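Putative glutaryl-CoA dehydrogenase (Thermus thermophilus, PDB 2EBA) binds flavin-adenine dinucleotide and has the helical and beta-sheet domains of an acyl-CoA dehydrogenase family flavoprotein. Local coordinates at residues 55-60 with 94-99; 126-131 with 168-173. All blocks are in the same frame, centred on the assembly; numbering follows the deposited sequence.

Contact 1. Residues 55-60 with 94-99; sequences GFLGPT and SVQSSL
Gln-96 meets the loop first, with the aliphatic base of its side chain against Leu-57: its CG lies 3.8 Å from Leu-57 CG, and the two side chains pass at a slant. With CG anti to the backbone N (chi1 -174°), this methylene is placed beside the leucine, while a bend at the next bond carries the amide on to Leu-120, where NE2 is hydrogen-bonded to the backbone O. The Leu-57 side chain also packs on Val-93 and Met-101 of the same helix. One residue further on, Ser-97 supplies the polar bond of the contact: Gly-58 N donates to its OG at 2.7 Å, with an N-H...O angle of 153°. The same OG is hydrogen-bonded to Val-93 O one turn back, so the hydroxyl links the helix backbone to that of the loop. The segments belong to the N-terminal, helical domain of the acyl-CoA dehydrogenase fold, where residues 55-60 leave helix 48-54 through a Schellman motif at Gly-55 and run across the side of helix 87-107. Approach is closest in backbone terms at Gly-58, whose CA is 4.1 Å from Ser-97 CA; Ser-97 CB lies 3.7 Å from Gly-58 CA. Pro-59 then lays its ring edge near the hydroxyl, CD being 3.8 Å from Ser-97 OG, and shares a backbone hydrogen bond with Val-70. Ser-98 and Leu-99 face other helices: Ser-98 OG is hydrogen-bonded to Tyr-75 OH on helix 72-85, and Leu-99 packs on Cys-240 and Ala-244 of helix 235-269.

Contact 2. Residues 126-131 with 168-173; sequences VGCFGL and NLAHLA. With FAD (flavin-adenine dinucleotide), chain I.
Val-126 O is held chiefly by His-171 N, which donates to it at 2.8 Å and 156°, almost in line with the carbonyl bond. Ala-170 adds a CA-H...O contact, its CA being 3.0 Å from Val-126 O. The imidazole of His-171 turns its edge to Val-126 N, which lies close to the ring plane and makes a weak bond of 3.0 Å to ND1. Farther along, the parallel pairing sets in: Cys-128 N donates to Leu-172 O at 3.1 Å, and Gly-127 pairs with Leu-172 and Cys-128 with Ala-173. The thiol takes the position between backbone N and carbonyl carbon (chi1 62°), which brings SG against two alanine methyls, Ala-173 CB on the partner strand at 3.4 Å and Ala-170 CB just before it at 3.7 Å. Toward and just beyond the end of strand 127-130 the backbone meets the flavin: FAD N3 donates to Phe-129 O at 3.0 Å, and Leu-131 N to FAD O2 at 3.2 Å. Strand 127-130 borders the mixed sheet of the middle domain, with 172-178 between it and 184-190; Phe-129 packs on helix 235-269, and Leu-172 on Ile-104 of helix 87-107.

How the contacts relate
Contact 1 closes before contact 2 opens along the chain, and their centres lie 13 Å apart, one in the helical N-terminal domain and the other in the beta-rich middle domain. They meet along helix 87-107, where Gln-96 touches both the loop 55-60 and strand 127-130. Gln-96 OE1 is 3.2 Å from Gly-127 N, a probable hydrogen bond, and Val-95 CG1 packs 3.7 Å from Gly-127 O. Near the end of the segment, Leu-99 borders Phe-129, a residue of the FAD pocket. Contact 2 touches the flavin directly, whereas contact 1 is farther off, the Gln-96 side chain being about 11 Å from FAD.

Contact 1. Residues 55-60 with 94-99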
ATOM      1  N   GLY A  55      38.125   9.980  12.344  1.00 20.96           N
ATOM      2  CA  GLY A  55      38.314   8.679  11.723  1.00 19.40           C
ATOM      3  C   GLY A  55      37.141   8.200  10.906  1.00 17.71           C
ATOM      4  O   GLY A  55      37.004   6.999  10.670  1.00 16.62           O
ATOM      5  N   PHE A  56      36.310   9.139  10.464  1.00 17.14           N
ATOM      6  CA  PHE A  56      35.145   8.857   9.649  1.00 16.32           C
ATOM      7  C   PHE A  56      35.526   8.488   8.251  1.00 17.04           C
ATOM      8  O   PHE A  56      34.696   7.991   7.489  1.00 16.85           O
ATOM      9  CB  PHE A  56      34.271  10.080   9.508  1.00 16.02           C
ATOM     10  CG  PHE A  56      33.461  10.385  10.703  1.00 15.55           C
ATOM     11  CD1 PHE A  56      33.533   9.593  11.843  1.00 14.27           C
ATOM     12  CD2 PHE A  56      32.582  11.469  10.681  1.00 15.56           C
ATOM     13  CE1 PHE A  56      32.746   9.864  12.931  1.00 15.01           C
ATOM     14  CE2 PHE A  56      31.776  11.758  11.784  1.00 14.71           C
ATOM     15  CZ  PHE A  56      31.856  10.957  12.905  1.00 15.06           C
ATOM     16  N   LEU A  57      36.762   8.765   7.874  1.00 17.40           N
ATOM     17  CA  LEU A  57      37.130   8.486   6.520  1.00 16.66           C
ATOM     18  C   LEU A  57      37.800   7.150   6.321  1.00 15.99           C
ATOM     19  O   LEU A  57      38.995   6.967   6.662  1.00 17.43           O
ATOM     20  CB  LEU A  57      37.991   9.617   6.038  1.00 16.95           C
ATOM     21  CG  LEU A  57      37.191  10.818   5.479  1.00 18.49           C
ATOM     22  CD1 LEU A  57      35.814  11.066   6.183  1.00 16.11           C
ATOM     23  CD2 LEU A  57      38.073  12.074   5.659  1.00 16.50           C
ATOM     24  N   GLY A  58      37.038   6.239   5.711  1.00 15.86           N
ATOM     25  CA  GLY A  58      37.522   4.898   5.471  1.00 15.54           C
ATOM     26  C   GLY A  58      37.780   4.271   6.822  1.00 16.44           C
ATOM     27  O   GLY A  58      38.862   3.741   7.062  1.00 15.56           O
ATOM     28  N   PRO A  59      36.769   4.258   7.717  1.00 17.40           N
ATOM     29  CA  PRO A  59      36.952   3.681   9.047  1.00 16.95           C
ATOM     30  C   PRO A  59      37.468   2.262   9.164  1.00 17.49           C
ATOM     31  O   PRO A  59      38.234   1.964  10.084  1.00 16.40           O
ATOM     32  CB  PRO A  59      35.595   3.879   9.713  1.00 17.14           C
ATOM     33  CG  PRO A  59      34.650   3.898   8.590  1.00 17.25           C
ATOM     34  CD  PRO A  59      35.351   4.555   7.445  1.00 17.51           C
ATOM     35  N   THR A  60      37.094   1.399   8.223  1.00 18.76           N
ATOM     36  CA  THR A  60      37.520   0.013   8.310  1.00 20.57           C
ATOM     37  C   THR A  60      38.900  -0.289   7.745  1.00 20.73           C
ATOM     38  O   THR A  60      39.444  -1.361   7.988  1.00 19.69           O
ATOM     39  CB  THR A  60      36.521  -0.897   7.609  1.00 19.52           C
ATOM     40  OG1 THR A  60      36.601  -0.666   6.201  1.00 21.45           O
ATOM     41  CG2 THR A  60      35.102  -0.590   8.088  1.00 19.01           C
ATOM     42  N   SER A  94      30.585   8.318   2.425  1.00 11.76           N
ATOM     43  CA  SER A  94      30.374   7.094   1.645  1.00 12.93           C
ATOM     44  C   SER A  94      31.267   7.090   0.414  1.00 11.94           C
ATOM     45  O   SER A  94      31.911   6.090   0.112  1.00 13.06           O
ATOM     46  CB  SER A  94      28.920   6.973   1.195  1.00 13.58           C
ATOM     47  OG  SER A  94      28.054   6.915   2.302  1.00 15.70           O
ATOM     48  N   VAL A  95      31.280   8.215  -0.291  1.00 10.54           N
ATOM     49  CA  VAL A  95      32.084   8.384  -1.486  1.00 10.39           C
ATOM     50  C   VAL A  95      33.565   8.208  -1.172  1.00 10.27           C
ATOM     51  O   VAL A  95      34.230   7.365  -1.760  1.00 10.81           O
ATOM     52  CB  VAL A  95      31.853   9.780  -2.083  1.00 10.91           C
ATOM     53  CG1 VAL A  95      32.746   9.994  -3.299  1.00 10.93           C
ATOM     54  CG2 VAL A  95      30.399   9.924  -2.455  1.00 10.64           C
ATOM     55  N   GLN A  96      34.059   8.993  -0.223  1.00 10.01           N
ATOM     56  CA  GLN A  96      35.459   8.970   0.199  1.00 10.49           C
ATOM     57  C   GLN A  96      35.900   7.608   0.690  1.00  9.68           C
ATOM     58  O   GLN A  96      36.993   7.129   0.372  1.00  6.37           O
ATOM     59  CB  GLN A  96      35.680   9.980   1.336  1.00 11.99           C
ATOM     60  CG  GLN A  96      37.141  10.149   1.748  1.00 15.21           C
ATOM     61  CD  GLN A  96      37.864  11.193   0.916  1.00 17.16           C
ATOM     62  OE1 GLN A  96      37.450  11.514  -0.198  1.00 17.63           O
ATOM     63  NE2 GLN A  96      38.951  11.725   1.455  1.00 18.44           N
ATOM     64  N   SER A  97      35.038   6.977   1.476  1.00 10.41           N
ATOM     65  CA  SER A  97      35.332   5.687   2.047  1.00 10.67           C
ATOM     66  C   SER A  97      35.102   4.503   1.118  1.00 10.07           C
ATOM     67  O   SER A  97      36.030   3.746   0.855  1.00  6.82           O
ATOM     68  CB  SER A  97      34.521   5.471   3.325  1.00 12.60           C
ATOM     69  OG  SER A  97      34.775   6.494   4.261  1.00 12.89           O
ATOM     70  N   SER A  98      33.883   4.337   0.618  1.00 11.04           N
ATOM     71  CA  SER A  98      33.580   3.149  -0.194  1.00 11.90           C
ATOM     72  C   SER A  98      33.674   3.261  -1.712  1.00 11.79           C
ATOM     73  O   SER A  98      33.720   2.236  -2.393  1.00  9.48           O
ATOM     74  CB  SER A  98      32.193   2.614   0.183  1.00 12.29           C
ATOM     75  OG  SER A  98      32.104   2.358   1.581  1.00 10.59           O
ATOM     76  N   LEU A  99      33.683   4.490  -2.236  1.00 12.91           N
ATOM     77  CA  LEU A  99      33.719   4.685  -3.684  1.00 12.12           C
ATOM     78  C   LEU A  99      35.079   5.193  -4.102  1.00 11.68           C
ATOM     79  O   LEU A  99      35.366   5.301  -5.301  1.00 10.98           O
ATOM     80  CB  LEU A  99      32.645   5.692  -4.122  1.00 11.09           C
ATOM     81  CG  LEU A  99      31.231   5.291  -3.720  1.00 11.18           C
ATOM     82  CD1 LEU A  99      30.261   6.202  -4.425  1.00 12.44           C
ATOM     83  CD2 LEU A  99      30.949   3.833  -4.103  1.00 10.29           C
TER

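Contact 2. Residues 126-131 with 168-173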
ATOM      1  N   VAL A 126      40.459  15.077  -1.473  1.00 22.23           N
ATOM      2  CA  VAL A 126      39.123  14.534  -1.704  1.00 20.81           C
ATOM      3  C   VAL A 126      38.909  13.884  -3.077  1.00 19.34           C
ATOM      4  O   VAL A 126      39.390  14.370  -4.097  1.00 17.95           O
ATOM      5  CB  VAL A 126      38.058  15.631  -1.461  1.00 20.41           C
ATOM      6  CG1 VAL A 126      38.607  16.952  -1.878  1.00 23.29           C
ATOM      7  CG2 VAL A 126      36.770  15.333  -2.224  1.00 19.66           C
ATOM      8  N   GLY A 127      38.177  12.773  -3.083  1.00 17.10           N
ATOM      9  CA  GLY A 127      37.920  12.079  -4.324  1.00 17.42           C
ATOM     10  C   GLY A 127      36.459  11.946  -4.702  1.00 16.28           C
ATOM     11  O   GLY A 127      35.570  12.320  -3.951  1.00 16.74           O
ATOM     12  N   CYS A 128      36.220  11.422  -5.897  1.00 16.26           N
ATOM     13  CA  CYS A 128      34.869  11.205  -6.386  1.00 15.68           C
ATOM     14  C   CYS A 128      34.857   9.902  -7.187  1.00 15.34           C
ATOM     15  O   CYS A 128      35.900   9.345  -7.526  1.00 15.35           O
ATOM     16  CB  CYS A 128      34.397  12.394  -7.242  1.00 16.07           C
ATOM     17  SG  CYS A 128      35.367  12.672  -8.733  1.00 16.10           S
ATOM     18  N   PHE A 129      33.665   9.421  -7.494  1.00 15.23           N
ATOM     19  CA  PHE A 129      33.509   8.162  -8.191  1.00 14.00           C
ATOM     20  C   PHE A 129      32.658   8.420  -9.417  1.00 14.86           C
ATOM     21  O   PHE A 129      31.493   8.783  -9.314  1.00 14.35           O
ATOM     22  CB  PHE A 129      32.851   7.193  -7.209  1.00 13.01           C
ATOM     23  CG  PHE A 129      32.535   5.840  -7.762  1.00 10.44           C
ATOM     24  CD1 PHE A 129      31.325   5.603  -8.385  1.00 10.43           C
ATOM     25  CD2 PHE A 129      33.391   4.780  -7.552  1.00 11.38           C
ATOM     26  CE1 PHE A 129      30.960   4.330  -8.785  1.00 12.60           C
ATOM     27  CE2 PHE A 129      33.040   3.485  -7.949  1.00 12.30           C
ATOM     28  CZ  PHE A 129      31.816   3.261  -8.565  1.00 11.98           C
ATOM     29  N   GLY A 130      33.263   8.258 -10.583  1.00 16.32           N
ATOM     30  CA  GLY A 130      32.542   8.492 -11.817  1.00 17.38           C
ATOM     31  C   GLY A 130      32.124   7.241 -12.563  1.00 17.70           C
ATOM     32  O   GLY A 130      32.898   6.687 -13.344  1.00 18.56           O
ATOM     33  N   LEU A 131      30.892   6.797 -12.325  1.00 16.71           N
ATOM     34  CA  LEU A 131      30.364   5.620 -13.000  1.00 16.03           C
ATOM     35  C   LEU A 131      29.175   5.960 -13.898  1.00 16.82           C
ATOM     36  O   LEU A 131      29.181   5.644 -15.089  1.00 16.95           O
ATOM     37  CB  LEU A 131      29.925   4.574 -11.985  1.00 15.60           C
ATOM     38  CG  LEU A 131      29.398   3.298 -12.619  1.00 14.13           C
ATOM     39  CD1 LEU A 131      30.527   2.576 -13.368  1.00 13.73           C
ATOM     40  CD2 LEU A 131      28.807   2.439 -11.528  1.00 14.80           C
ATOM     41  N   ASN A 168      33.236  18.649  -7.942  1.00 19.64           N
ATOM     42  CA  ASN A 168      34.040  19.878  -7.895  1.00 18.95           C
ATOM     43  C   ASN A 168      34.956  20.039  -6.672  1.00 19.87           C
ATOM     44  O   ASN A 168      35.645  21.050  -6.540  1.00 20.41           O
ATOM     45  CB  ASN A 168      33.143  21.119  -7.998  1.00 16.07           C
ATOM     46  CG  ASN A 168      32.694  21.386  -9.408  1.00 13.73           C
ATOM     47  OD1 ASN A 168      31.932  20.617  -9.985  1.00 15.31           O
ATOM     48  ND2 ASN A 168      33.172  22.480  -9.977  1.00 11.52           N
ATOM     49  N   LEU A 169      34.969  19.057  -5.778  1.00 20.39           N
ATOM     50  CA  LEU A 169      35.824  19.131  -4.600  1.00 20.08           C
ATOM     51  C   LEU A 169      37.034  18.226  -4.799  1.00 19.35           C
ATOM     52  O   LEU A 169      38.107  18.467  -4.243  1.00 19.53           O
ATOM     53  CB  LEU A 169      35.064  18.662  -3.346  1.00 20.20           C
ATOM     54  CG  LEU A 169      33.793  19.361  -2.852  1.00 19.98           C
ATOM     55  CD1 LEU A 169      33.214  18.593  -1.664  1.00 21.20           C
ATOM     56  CD2 LEU A 169      34.110  20.779  -2.445  1.00 20.21           C
ATOM     57  N   ALA A 170      36.850  17.196  -5.621  1.00 20.27           N
ATOM     58  CA  ALA A 170      37.869  16.181  -5.864  1.00 20.20           C
ATOM     59  C   ALA A 170      39.134  16.561  -6.613  1.00 20.17           C
ATOM     60  O   ALA A 170      39.108  17.343  -7.558  1.00 19.68           O
ATOM     61  CB  ALA A 170      37.226  14.978  -6.548  1.00 17.32           C
ATOM     62  N   HIS A 171      40.246  15.983  -6.168  1.00 21.30           N
ATOM     63  CA  HIS A 171      41.535  16.174  -6.816  1.00 21.76           C
ATOM     64  C   HIS A 171      41.726  14.890  -7.605  1.00 21.28           C
ATOM     65  O   HIS A 171      42.392  14.870  -8.637  1.00 22.07           O
ATOM     66  CB  HIS A 171      42.676  16.285  -5.809  1.00 23.59           C
ATOM     67  CG  HIS A 171      42.385  17.199  -4.665  1.00 27.61           C
ATOM     68  ND1 HIS A 171      41.705  16.786  -3.539  1.00 29.01           N
ATOM     69  CD2 HIS A 171      42.680  18.507  -4.471  1.00 29.00           C
ATOM     70  CE1 HIS A 171      41.594  17.800  -2.699  1.00 29.48           C
ATOM     71  NE2 HIS A 171      42.177  18.856  -3.241  1.00 31.32           N
ATOM     72  N   LEU A 172      41.130  13.812  -7.106  1.00 20.10           N
ATOM     73  CA  LEU A 172      41.237  12.509  -7.751  1.00 18.84           C
ATOM     74  C   LEU A 172      39.845  12.013  -8.130  1.00 17.26           C
ATOM     75  O   LEU A 172      38.923  12.065  -7.325  1.00 15.50           O
ATOM     76  CB  LEU A 172      41.911  11.511  -6.802  1.00 18.66           C
ATOM     77  CG  LEU A 172      42.531  10.277  -7.458  1.00 20.05           C
ATOM     78  CD1 LEU A 172      43.625  10.721  -8.422  1.00 18.37           C
ATOM     79  CD2 LEU A 172      43.093   9.351  -6.401  1.00 18.82           C
ATOM     80  N   ALA A 173      39.704  11.525  -9.359  1.00 16.62           N
ATOM     81  CA  ALA A 173      38.423  11.035  -9.851  1.00 16.16           C
ATOM     82  C   ALA A 173      38.540   9.604 -10.367  1.00 16.17           C
ATOM     83  O   ALA A 173      39.236   9.344 -11.348  1.00 15.18           O
ATOM     84  CB  ALA A 173      37.895  11.955 -10.964  1.00 15.46           C
TER
HETATM   85  PA  FAD I1001      17.610   5.709 -15.126  1.00 19.11           P
HETATM   86  O1A FAD I1001      17.180   6.094 -16.525  1.00 23.20           O
HETATM   87  O2A FAD I1001      18.700   4.690 -14.908  1.00 22.17           O
HETATM   88  O5B FAD I1001      16.271   5.286 -14.317  1.00 19.05           O
HETATM   89  C5B FAD I1001      15.103   5.921 -14.360  1.00 21.29           C
HETATM   90  C4B FAD I1001      13.867   5.191 -13.899  1.00 22.72           C
HETATM   91  O4B FAD I1001      13.818   3.750 -14.568  1.00 20.09           O
HETATM   92  C3B FAD I1001      14.227   4.533 -12.460  1.00 19.33           C
HETATM   93  O3B FAD I1001      12.959   4.320 -11.849  1.00 18.44           O
HETATM   94  C2B FAD I1001      14.686   3.063 -12.606  1.00 20.11           C
HETATM   95  O2B FAD I1001      14.204   2.247 -11.609  1.00 19.31           O
HETATM   96  C1B FAD I1001      13.882   2.674 -13.821  1.00 19.08           C
HETATM   97  N9A FAD I1001      14.685   1.576 -14.513  1.00 16.95           N
HETATM   98  C8A FAD I1001      15.901   1.702 -15.019  1.00 19.98           C
HETATM   99  N7A FAD I1001      16.228   0.486 -15.571  1.00 20.81           N
HETATM  100  C5A FAD I1001      15.187  -0.375 -15.403  1.00 18.20           C
HETATM  101  C6A FAD I1001      14.940  -1.743 -15.757  1.00 17.32           C
HETATM  102  N6A FAD I1001      15.863  -2.479 -16.399  1.00 16.52           N
HETATM  103  N1A FAD I1001      13.736  -2.314 -15.425  1.00 15.54           N
HETATM  104  C2A FAD I1001      12.773  -1.602 -14.767  1.00 15.17           C
HETATM  105  N3A FAD I1001      12.985  -0.291 -14.416  1.00 15.74           N
HETATM  106  C4A FAD I1001      14.176   0.339 -14.734  1.00 19.13           C
HETATM  107  N1  FAD I1001      26.503   8.073  -9.776  1.00 21.85           N
HETATM  108  C2  FAD I1001      27.840   7.783  -9.637  1.00 21.03           C
HETATM  109  O2  FAD I1001      28.375   6.932 -10.368  1.00 22.29           O
HETATM  110  N3  FAD I1001      28.590   8.434  -8.695  1.00 20.70           N
HETATM  111  C4  FAD I1001      28.024   9.384  -7.879  1.00 20.59           C
HETATM  112  O4  FAD I1001      28.728   9.975  -7.037  1.00 19.19           O
HETATM  113  C4X FAD I1001      26.655   9.700  -8.008  1.00 21.41           C
HETATM  114  N5  FAD I1001      26.066  10.666  -7.219  1.00 22.71           N
HETATM  115  C5X FAD I1001      24.742  11.004  -7.367  1.00 22.56           C
HETATM  116  C6  FAD I1001      24.179  12.028  -6.563  1.00 21.81           C
HETATM  117  C7  FAD I1001      22.822  12.405  -6.729  1.00 22.04           C
HETATM  118  C7M FAD I1001      22.296  13.518  -5.848  1.00 21.64           C
HETATM  119  C8  FAD I1001      22.011  11.741  -7.703  1.00 22.38           C
HETATM  120  C8M FAD I1001      20.556  12.082  -7.949  1.00 20.99           C
HETATM  121  C9  FAD I1001      22.575  10.724  -8.493  1.00 22.46           C
HETATM  122  C9A FAD I1001      23.947  10.329  -8.354  1.00 22.83           C
HETATM  123  N10 FAD I1001      24.550   9.331  -9.150  1.00 21.96           N
HETATM  124  C10 FAD I1001      25.881   9.019  -8.991  1.00 21.05           C
HETATM  125  C1' FAD I1001      23.804   8.611 -10.193  1.00 21.97           C
HETATM  126  C2' FAD I1001      22.748   7.677  -9.678  1.00 21.02           C
HETATM  127  O2' FAD I1001      23.351   6.445  -9.317  1.00 21.62           O
HETATM  128  C3' FAD I1001      21.716   7.546 -10.759  1.00 21.36           C
HETATM  129  O3' FAD I1001      20.808   8.636 -10.627  1.00 21.78           O
HETATM  130  C4' FAD I1001      20.919   6.249 -10.709  1.00 20.83           C
HETATM  131  O4' FAD I1001      21.663   5.180 -11.301  1.00 20.46           O
HETATM  132  C5' FAD I1001      19.614   6.396 -11.468  1.00 21.23           C
HETATM  133  O5' FAD I1001      19.863   6.376 -12.859  1.00 20.02           O
HETATM  134  P   FAD I1001      19.428   7.552 -13.886  1.00 17.39           P
HETATM  135  O1P FAD I1001      19.247   8.859 -13.177  1.00 15.23           O
HETATM  136  O2P FAD I1001      20.417   7.529 -15.026  1.00 23.56           O
HETATM  137  O3P FAD I1001      17.969   7.081 -14.351  1.00 20.32           O